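Local coordinates for periplasmic solute binding protein (Candidatus liberibacter, PDB 4UDN) that probably captures zinc or manganese in the periplasm and delivers it to an ABC-type metal-uptake transporter, at residues L56-G61 and K80-T85. Numbering follows the deposited sequence.
Sequences LILCNG and KIITVT
Ile-57 O accepts Ile-82 N at 2.8 Å, with an N-H...O angle of 170°, and Ile-81 CA adds a C-H...O contact to the same oxygen. Ile-82 O then accepts Cys-59 N, also at 2.8 Å. Ile-57 N to Lys-80 O and Val-84 N to Cys-59 O complete the parallel ladder. On one face, Leu-58 lies alongside Ile-82, with CD2 3.8 Å from Ile-82 CB. Leu-56 swings its CG anti to the backbone N (chi1 175°), which carries CD1 to 3.7 Å from Ile-82 CG1. Helices 12-22 and 111-128 cover this face, touching Leu-58 and Leu-56 respectively. On the other face, Cys-59 SG meets the Ile-81 CG2 methyl at 3.7 Å. Beyond the strands, Thr-85 OG1 bonds to Asn-60 O, though the modelled distance is doubtfully short. The Asn-60 amide is held by Tyr-117 OH at OD1 and by Pro-105 O at ND2. Its side chain is about 7 Å from that of the metal ligand His-106. Strand 80-83 is the edge of a parallel sheet ordered 27-30, 6-9, 56-59, 80-83. The loop after strand 56-59 comes near the metal site, consistent with cluster 9 (ZnuA-like) solute-binding proteins.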
loop_
_atom_site.group_PDB
_atom_site.type_symbol
_atom_site.label_atom_id
_atom_site.label_comp_id
_atom_site.label_asym_id
_atom_site.label_seq_id
_atom_site.Cartn_x
_atom_site.Cartn_y
_atom_site.Cartn_z
ATOM N N LEU A 56 -19.709 7.970 4.309
ATOM C CA LEU A 56 -18.855 6.913 4.799
ATOM C C LEU A 56 -17.411 7.326 4.540
ATOM O O LEU A 56 -17.115 7.874 3.482
ATOM C CB LEU A 56 -19.179 5.610 4.054
ATOM C CG LEU A 56 -18.297 4.395 4.360
ATOM C CD1 LEU A 56 -18.409 4.055 5.821
ATOM C CD2 LEU A 56 -18.718 3.196 3.522
ATOM N N ILE A 57 -16.525 7.064 5.494
ATOM C CA ILE A 57 -15.114 7.375 5.329
ATOM C C ILE A 57 -14.276 6.110 5.512
ATOM O O ILE A 57 -14.423 5.411 6.506
ATOM C CB ILE A 57 -14.648 8.456 6.321
ATOM C CG1 ILE A 57 -15.451 9.743 6.121
ATOM C CG2 ILE A 57 -13.184 8.765 6.125
ATOM C CD1 ILE A 57 -15.129 10.849 7.116
ATOM N N LEU A 58 -13.392 5.852 4.553
ATOM C CA LEU A 58 -12.579 4.643 4.525
ATOM C C LEU A 58 -11.104 4.975 4.771
ATOM O O LEU A 58 -10.487 5.671 3.992
ATOM C CB LEU A 58 -12.737 3.970 3.161
ATOM C CG LEU A 58 -14.165 3.579 2.779
ATOM C CD1 LEU A 58 -14.244 2.927 1.406
ATOM C CD2 LEU A 58 -14.728 2.648 3.827
ATOM N N CYS A 59 -10.552 4.485 5.868
ATOM C CA CYS A 59 -9.135 4.688 6.184
ATOM C C CYS A 59 -8.404 3.363 6.143
ATOM O O CYS A 59 -9.012 2.304 6.195
ATOM C CB CYS A 59 -8.990 5.257 7.589
ATOM S SG CYS A 59 -9.742 6.879 7.765
ATOM N N ASN A 60 -7.091 3.447 6.051
ATOM C CA ASN A 60 -6.225 2.302 6.119
ATOM C C ASN A 60 -6.096 1.796 7.552
ATOM O O ASN A 60 -5.996 0.599 7.775
ATOM C CB ASN A 60 -4.831 2.720 5.645
ATOM C CG ASN A 60 -3.920 1.541 5.350
ATOM O OD1 ASN A 60 -4.111 0.834 4.366
ATOM N ND2 ASN A 60 -2.887 1.382 6.138
ATOM N N GLY A 61 -6.073 2.712 8.520
ATOM C CA GLY A 61 -5.586 2.376 9.859
ATOM C C GLY A 61 -4.086 2.152 9.822
ATOM O O GLY A 61 -3.390 2.703 8.959
ATOM N N LYS A 80 -19.799 6.959 9.464
ATOM C CA LYS A 80 -18.774 6.186 10.171
ATOM C C LYS A 80 -17.416 6.211 9.490
ATOM O O LYS A 80 -17.301 6.411 8.277
ATOM C CB LYS A 80 -19.234 4.733 10.335
ATOM C CG LYS A 80 -20.615 4.589 10.971
ATOM C CD LYS A 80 -21.173 3.188 10.765
ATOM C CE LYS A 80 -22.490 2.996 11.511
ATOM N NZ LYS A 80 -23.038 1.621 11.339
ATOM N N ILE A 81 -16.382 5.979 10.289
ATOM C CA ILE A 81 -15.041 5.789 9.774
ATOM C C ILE A 81 -14.696 4.312 9.852
ATOM O O ILE A 81 -14.667 3.747 10.946
ATOM C CB ILE A 81 -14.033 6.584 10.588
ATOM C CG1 ILE A 81 -14.450 8.054 10.617
ATOM C CG2 ILE A 81 -12.661 6.371 10.024
ATOM C CD1 ILE A 81 -13.457 8.973 11.283
ATOM N N ILE A 82 -14.418 3.697 8.700
ATOM C CA ILE A 82 -14.081 2.270 8.633
ATOM C C ILE A 82 -12.598 2.109 8.392
ATOM O O ILE A 82 -12.045 2.776 7.541
ATOM C CB ILE A 82 -14.833 1.564 7.489
ATOM C CG1 ILE A 82 -16.352 1.674 7.678
ATOM C CG2 ILE A 82 -14.404 0.107 7.358
ATOM C CD1 ILE A 82 -16.889 1.205 9.000
ATOM N N THR A 83 -11.947 1.226 9.145
ATOM C CA THR A 83 -10.568 0.893 8.864
ATOM C C THR A 83 -10.579 -0.402 8.044
ATOM O O THR A 83 -11.022 -1.470 8.492
ATOM C CB THR A 83 -9.668 0.790 10.113
ATOM O OG1 THR A 83 -9.696 -0.533 10.623
ATOM C CG2 THR A 83 -10.080 1.742 11.173
ATOM N N VAL A 84 -10.111 -0.283 6.811
ATOM C CA VAL A 84 -10.231 -1.355 5.856
ATOM C C VAL A 84 -9.155 -2.432 5.989
ATOM O O VAL A 84 -9.185 -3.419 5.269
ATOM C CB VAL A 84 -10.244 -0.812 4.427
ATOM C CG1 VAL A 84 -11.366 0.223 4.261
ATOM C CG2 VAL A 84 -8.889 -0.254 4.052
ATOM N N THR A 85 -8.194 -2.222 6.882
ATOM C CA THR A 85 -7.237 -3.262 7.250
ATOM C C THR A 85 -7.679 -4.187 8.416
ATOM O O THR A 85 -6.890 -5.022 8.860
ATOM C CB THR A 85 -5.890 -2.638 7.622
ATOM O OG1 THR A 85 -6.104 -1.641 8.620
ATOM C CG2 THR A 85 -5.200 -2.029 6.388
#